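Local coordinates for geobacter metallireducens SMUG1 (Geobacter metallireducens, PDB 5H9I), which belongs to the uracil DNA glycosylase superfamily as a SMUG1-type protein and holds xanthine in a pocket, at residues A[54-59]-A[134-139]; A[185-190]-A[209-214]. All blocks are in the same frame, centred on the assembly; numbering follows the deposited sequence.

Contact 1: residues A[54-59]-A[134-139]. With XAN (xanthine), chain B; LEA (pentanoic acid), chain H.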
loop_
_atom_site.group_PDB
_atom_site.type_symbol
_atom_site.label_atom_id
_atom_site.label_comp_id
_atom_site.label_asym_id
_atom_site.label_seq_id
_atom_site.Cartn_x
_atom_site.Cartn_y
_atom_site.Cartn_z
ATOM N N GLU A 54 1.652 16.440 4.001
ATOM C CA GLU A 54 3.052 16.691 4.286
ATOM C C GLU A 54 3.932 15.465 4.110
ATOM O O GLU A 54 5.144 15.551 3.712
ATOM C CB GLU A 54 3.204 17.226 5.703
ATOM C CG GLU A 54 2.565 18.571 5.913
ATOM C CD GLU A 54 2.809 19.089 7.349
ATOM O OE1 GLU A 54 2.133 20.128 7.620
ATOM O OE2 GLU A 54 3.601 18.452 8.173
ATOM N N VAL A 55 3.397 14.269 4.363
ATOM C CA VAL A 55 4.148 13.038 4.403
ATOM C C VAL A 55 3.359 11.941 3.770
ATOM O O VAL A 55 2.189 11.753 4.125
ATOM C CB VAL A 55 4.523 12.624 5.815
ATOM C CG1 VAL A 55 5.251 11.318 5.926
ATOM C CG2 VAL A 55 5.282 13.770 6.553
ATOM N N LEU A 56 3.987 11.163 2.903
ATOM C CA LEU A 56 3.424 9.957 2.260
ATOM C C LEU A 56 4.133 8.708 2.681
ATOM O O LEU A 56 5.350 8.650 2.441
ATOM C CB LEU A 56 3.489 10.094 0.766
ATOM C CG LEU A 56 2.990 8.924 -0.035
ATOM C CD1 LEU A 56 1.533 8.671 0.188
ATOM C CD2 LEU A 56 3.233 9.124 -1.518
ATOM N N PHE A 57 3.489 7.755 3.307
ATOM C CA PHE A 57 4.027 6.461 3.568
ATOM C C PHE A 57 3.747 5.585 2.371
ATOM O O PHE A 57 2.624 5.622 1.835
ATOM C CB PHE A 57 3.371 5.857 4.825
ATOM C CG PHE A 57 3.793 6.434 6.105
ATOM C CD1 PHE A 57 5.024 6.179 6.709
ATOM C CD2 PHE A 57 2.951 7.343 6.760
ATOM C CE1 PHE A 57 5.369 6.752 7.910
ATOM C CE2 PHE A 57 3.280 7.883 7.971
ATOM C CZ PHE A 57 4.522 7.589 8.532
ATOM N N VAL A 58 4.707 4.766 1.946
ATOM C CA VAL A 58 4.592 3.902 0.819
ATOM C C VAL A 58 4.992 2.487 1.201
ATOM O O VAL A 58 6.101 2.224 1.675
ATOM C CB VAL A 58 5.485 4.340 -0.357
ATOM C CG1 VAL A 58 5.391 3.467 -1.550
ATOM C CG2 VAL A 58 5.159 5.773 -0.645
ATOM N N GLY A 59 4.017 1.567 1.119
ATOM C CA GLY A 59 4.303 0.123 1.319
ATOM C C GLY A 59 4.709 -0.510 0.016
ATOM O O GLY A 59 4.772 0.130 -0.983
ATOM N N ARG A 134 -2.316 15.532 7.554
ATOM C CA ARG A 134 -0.935 15.702 7.122
ATOM C C ARG A 134 -0.318 14.489 6.455
ATOM O O ARG A 134 0.692 14.613 5.853
ATOM C CB ARG A 134 -0.033 16.084 8.299
ATOM C CG ARG A 134 -0.246 17.438 8.957
ATOM C CD ARG A 134 0.805 17.574 10.092
ATOM N NE ARG A 134 0.309 17.098 11.357
ATOM C CZ ARG A 134 0.996 16.455 12.289
ATOM N NH1 ARG A 134 2.240 16.134 12.109
ATOM N NH2 ARG A 134 0.377 16.142 13.424
ATOM N N PHE A 135 -0.930 13.316 6.620
ATOM C CA PHE A 135 -0.326 12.077 6.191
ATOM C C PHE A 135 -1.217 11.331 5.173
ATOM O O PHE A 135 -2.440 11.527 5.117
ATOM C CB PHE A 135 -0.097 11.169 7.406
ATOM C CG PHE A 135 0.945 11.678 8.363
ATOM C CD1 PHE A 135 0.590 12.515 9.328
ATOM C CD2 PHE A 135 2.293 11.344 8.174
ATOM C CE1 PHE A 135 1.511 12.985 10.228
ATOM C CE2 PHE A 135 3.234 11.812 9.017
ATOM C CZ PHE A 135 2.862 12.627 10.004
ATOM N N PHE A 136 -0.601 10.401 4.451
ATOM C CA PHE A 136 -1.338 9.432 3.672
ATOM C C PHE A 136 -0.560 8.138 3.636
ATOM O O PHE A 136 0.678 8.159 3.813
ATOM C CB PHE A 136 -1.691 9.949 2.291
ATOM C CG PHE A 136 -2.720 9.111 1.555
ATOM C CD1 PHE A 136 -4.008 9.015 2.067
ATOM C CD2 PHE A 136 -2.415 8.503 0.366
ATOM C CE1 PHE A 136 -4.985 8.246 1.382
ATOM C CE2 PHE A 136 -3.370 7.770 -0.307
ATOM C CZ PHE A 136 -4.643 7.591 0.225
ATOM N N VAL A 137 -1.209 7.029 3.303
ATOM C CA VAL A 137 -0.560 5.722 3.132
ATOM C C VAL A 137 -0.975 5.094 1.824
ATOM O O VAL A 137 -2.162 4.998 1.540
ATOM C CB VAL A 137 -0.915 4.729 4.338
ATOM C CG1 VAL A 137 -0.204 3.424 4.200
ATOM C CG2 VAL A 137 -0.582 5.394 5.674
ATOM N N ALA A 138 -0.028 4.683 1.028
ATOM C CA ALA A 138 -0.265 4.048 -0.248
ATOM C C ALA A 138 0.661 2.896 -0.476
ATOM O O ALA A 138 1.650 2.784 0.216
ATOM C CB ALA A 138 -0.047 5.066 -1.361
ATOM N N ASN A 139 0.299 1.964 -1.389
ATOM C CA ASN A 139 1.270 0.933 -1.771
ATOM C C ASN A 139 1.912 1.308 -3.103
ATOM O O ASN A 139 1.222 1.775 -3.982
ATOM C CB ASN A 139 0.594 -0.421 -1.977
ATOM C CG ASN A 139 0.650 -1.259 -0.762
ATOM O OD1 ASN A 139 1.517 -1.138 0.076
ATOM N ND2 ASN A 139 -0.455 -2.043 -0.569
HETATM N N9 XAN B . 1.026 -5.785 4.831
HETATM C C4 XAN B . 0.975 -4.875 3.898
HETATM N N3 XAN B . 0.002 -4.165 3.333
HETATM C C2 XAN B . 0.276 -3.339 2.426
HETATM O O2 XAN B . -0.629 -2.748 1.894
HETATM N N1 XAN B . 1.529 -3.069 2.032
HETATM C C6 XAN B . 2.572 -3.669 2.521
HETATM O O6 XAN B . 3.726 -3.474 2.126
HETATM C C5 XAN B . 2.331 -4.657 3.477
HETATM N N7 XAN B . 3.121 -5.461 4.174
HETATM C C8 XAN B . 2.333 -6.137 4.995
HETATM C C2 LEA H . -0.120 13.282 16.813
HETATM O O2 LEA H . 0.425 12.211 16.715
HETATM C C3 LEA H . 0.463 14.413 16.090
HETATM C C4 LEA H . 0.840 15.379 17.137
HETATM C C5 LEA H . -0.099 16.534 17.254
HETATM C C6 LEA H . 0.434 17.686 18.150
HETATM O O1 LEA H . -1.096 13.443 17.514
#
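Val55 and Phe135 stand side by side on one face of the sheet, pointing the same way, with Val55 CB 3.5 Å from CD2 of the Phe135 ring. The same ring carbon touches Phe57, whose CE2 lies 3.6 Å from Phe135 CD2. These two rings meet rim to rim, their planes only 17° apart, and neither lies over the other. Phe57 swings its ring to that place because CG is anti to its carbonyl carbon (chi1 -74°), which also brings the ring edge up to Phe136 O. Beneath these side chains run two neighbouring parallel strands, 55-59 and 135-139, the latter at the margin of the four-stranded parallel sheet at the centre of the UDG-like fold. Their ladder begins at Arg134 O, which accepts from both Glu54 N and Val55 N, and ends with Gly59 N bound to Ala138 O at 2.8 Å. On the other face Leu56 CD1 reaches the edge of the Phe136 ring, 4.0 Å from CD2, and these side chains pack against helix 160-181. At the strand ends toward the ligand, Asn139 turns its amide to xanthine: OD1 accepts from N1 at 2.7 Å while ND2 donates to O2 at 2.6 Å. At the far end, Phe135 CE1 sits over one face of the Arg134 guanidinium, toward its rim, and pentanoic acid C3 lies at its edge.

Contact 2: residues A[185-190]-A[209-214]; sequences VVIGVG and GRIIHP. With XAN (xanthine), chain B.
Strand 185-189 and the 209-211 part of strand 207-211 run parallel with a 40° twist between their short axes, joined by a ladder in which Gly188 N donates to Gly209 O at 2.8 Å and Gly190 N to Ile211 O at 3.0 Å. They are the two strands of a beta-alpha-beta unit, linked by helix 191-201, and Gly190 sits at that helix's N-cap position. On the face that carries Ile187, Val189 and Ile211, the side chains of Ile187 and Ile211 cross at a slant: Ile187 CG2, anti to its backbone N, meets Ile211 CG2 at 3.9 Å. Phe57 of the next strand packs against both isoleucines, and Leu233 of helix 219-235 adds to the cover over Ile187. On the opposite face Gly188 pairs with Arg210, whose CG passes 3.9 Å from Gly188 O. Past the end of the second strand, Pro214 CD comes within 3.6 Å of Val189 CG1, the two side chains crossing at about a right angle. Pro214 CD also lies over one face of the His213 ring, near its rim, while Val189 O faces the ring's edge at CD2. His213 ND1 is hydrogen-bonded to Ser215 N, which helps to fix the ring's rotation. With CG anti to the backbone N (chi1 -168°), the imidazole extends to the ligand, and NE2 donates to xanthine N7 at 3.0 Å, bent to 137° at the hydrogen.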
loop_
_atom_site.group_PDB
_atom_site.type_symbol
_atom_site.label_atom_id
_atom_site.label_comp_id
_atom_site.label_asym_id
_atom_site.label_seq_id
_atom_site.Cartn_x
_atom_site.Cartn_y
_atom_site.Cartn_z
ATOM N N VAL A 185 8.067 14.766 2.490
ATOM C CA VAL A 185 8.806 13.577 2.790
ATOM C C VAL A 185 7.994 12.345 2.348
ATOM O O VAL A 185 6.772 12.365 2.573
ATOM C CB VAL A 185 9.102 13.456 4.297
ATOM C CG1 VAL A 185 10.025 12.338 4.597
ATOM C CG2 VAL A 185 9.648 14.742 4.851
ATOM N N VAL A 186 8.672 11.416 1.723
ATOM C CA VAL A 186 8.095 10.129 1.330
ATOM C C VAL A 186 8.813 9.086 2.092
ATOM O O VAL A 186 10.073 9.029 2.053
ATOM C CB VAL A 186 8.161 9.934 -0.152
ATOM C CG1 VAL A 186 7.702 8.596 -0.597
ATOM C CG2 VAL A 186 7.388 11.072 -0.893
ATOM N N ILE A 187 8.117 8.198 2.774
ATOM C CA ILE A 187 8.729 7.246 3.673
ATOM C C ILE A 187 8.367 5.854 3.176
ATOM O O ILE A 187 7.164 5.489 3.248
ATOM C CB ILE A 187 8.210 7.432 5.122
ATOM C CG1 ILE A 187 8.447 8.857 5.614
ATOM C CG2 ILE A 187 8.772 6.359 6.044
ATOM C CD1 ILE A 187 7.964 9.247 6.939
ATOM N N GLY A 188 9.359 5.065 2.791
ATOM C CA GLY A 188 9.146 3.679 2.512
ATOM C C GLY A 188 8.925 2.890 3.797
ATOM O O GLY A 188 9.722 3.033 4.743
ATOM N N VAL A 189 7.942 2.031 3.774
ATOM C CA VAL A 189 7.753 1.092 4.912
ATOM C C VAL A 189 8.453 -0.196 4.465
ATOM O O VAL A 189 7.958 -0.973 3.649
ATOM C CB VAL A 189 6.303 0.878 5.203
ATOM C CG1 VAL A 189 6.136 -0.099 6.387
ATOM C CG2 VAL A 189 5.589 2.197 5.438
ATOM N N GLY A 190 9.653 -0.342 5.017
ATOM C CA GLY A 190 10.563 -1.466 4.597
ATOM C C GLY A 190 11.521 -1.046 3.544
ATOM O O GLY A 190 11.393 -0.009 2.872
ATOM N N GLY A 209 12.901 8.625 2.994
ATOM C CA GLY A 209 13.398 7.896 4.122
ATOM C C GLY A 209 12.642 6.577 4.276
ATOM O O GLY A 209 11.938 6.094 3.361
ATOM N N ARG A 210 12.924 5.908 5.376
ATOM C CA ARG A 210 12.485 4.554 5.632
ATOM C C ARG A 210 12.058 4.448 7.081
ATOM O O ARG A 210 12.670 5.015 7.902
ATOM C CB ARG A 210 13.654 3.549 5.397
ATOM C CG ARG A 210 13.319 2.095 5.760
ATOM C CD ARG A 210 14.428 1.017 5.727
ATOM N NE ARG A 210 15.529 1.136 6.718
ATOM C CZ ARG A 210 15.612 0.652 7.987
ATOM N NH1 ARG A 210 16.738 0.885 8.639
ATOM N NH2 ARG A 210 14.665 -0.069 8.650
ATOM N N ILE A 211 11.007 3.691 7.343
ATOM C CA ILE A 211 10.808 3.134 8.639
ATOM C C ILE A 211 10.836 1.588 8.586
ATOM O O ILE A 211 10.569 0.962 7.537
ATOM C CB ILE A 211 9.491 3.583 9.305
ATOM C CG1 ILE A 211 8.284 3.144 8.536
ATOM C CG2 ILE A 211 9.588 5.097 9.671
ATOM C CD1 ILE A 211 6.967 3.345 9.309
ATOM N N ILE A 212 11.125 1.008 9.737
ATOM C CA ILE A 212 11.082 -0.459 9.859
ATOM C C ILE A 212 9.679 -0.936 9.404
ATOM O O ILE A 212 8.655 -0.357 9.788
ATOM C CB ILE A 212 11.413 -0.839 11.313
ATOM C CG1 ILE A 212 11.407 -2.298 11.501
ATOM C CG2 ILE A 212 10.579 -0.074 12.278
ATOM C CD1 ILE A 212 12.050 -2.637 12.898
ATOM N N HIS A 213 9.659 -2.083 8.751
ATOM C CA HIS A 213 8.393 -2.708 8.407
ATOM C C HIS A 213 7.816 -3.416 9.628
ATOM O O HIS A 213 8.553 -4.002 10.427
ATOM C CB HIS A 213 8.644 -3.697 7.296
ATOM C CG HIS A 213 7.406 -4.199 6.664
ATOM N ND1 HIS A 213 6.576 -5.099 7.297
ATOM C CD2 HIS A 213 6.831 -3.897 5.480
ATOM C CE1 HIS A 213 5.546 -5.345 6.508
ATOM N NE2 HIS A 213 5.708 -4.669 5.402
ATOM N N PRO A 214 6.512 -3.356 9.812
ATOM C CA PRO A 214 5.867 -3.881 11.034
ATOM C C PRO A 214 5.721 -5.411 11.086
ATOM O O PRO A 214 5.217 -5.827 12.132
ATOM C CB PRO A 214 4.492 -3.142 11.043
ATOM C CG PRO A 214 4.180 -2.900 9.611
ATOM C CD PRO A 214 5.520 -2.522 9.033
HETATM N N9 XAN B . 1.026 -5.785 4.831
HETATM C C4 XAN B . 0.975 -4.875 3.898
HETATM N N3 XAN B . 0.002 -4.165 3.333
HETATM C C2 XAN B . 0.276 -3.339 2.426
HETATM O O2 XAN B . -0.629 -2.748 1.894
HETATM N N1 XAN B . 1.529 -3.069 2.032
HETATM C C6 XAN B . 2.572 -3.669 2.521
HETATM O O6 XAN B . 3.726 -3.474 2.126
HETATM C C5 XAN B . 2.331 -4.657 3.477
HETATM N N7 XAN B . 3.121 -5.461 4.174
HETATM C C8 XAN B . 2.333 -6.137 4.995
#

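Contacts 1 and 2 are neighbouring seams of one parallel sheet, their centres about 9 Å apart, with strands 55-59 and 185-189 side by side between the outer strands. Backbone pairs that are probably hydrogen bonds join them: Leu56 O to Ile187 N and Val58 O to Val189 N, both 2.8 Å. Ile187 CD1 completes the hydrophobic layer between the contacts, 3.6 Å from Val55 CG1 and 3.7 Å from Phe57 CE1. Both seams lead to xanthine, which contact 1 grips through its pyrimidine part and contact 2 through its imidazole part; Met60, Phe74 and Glu111 supply further hydrogen bonds. Pentanoic acid lies at the other end of contact 1.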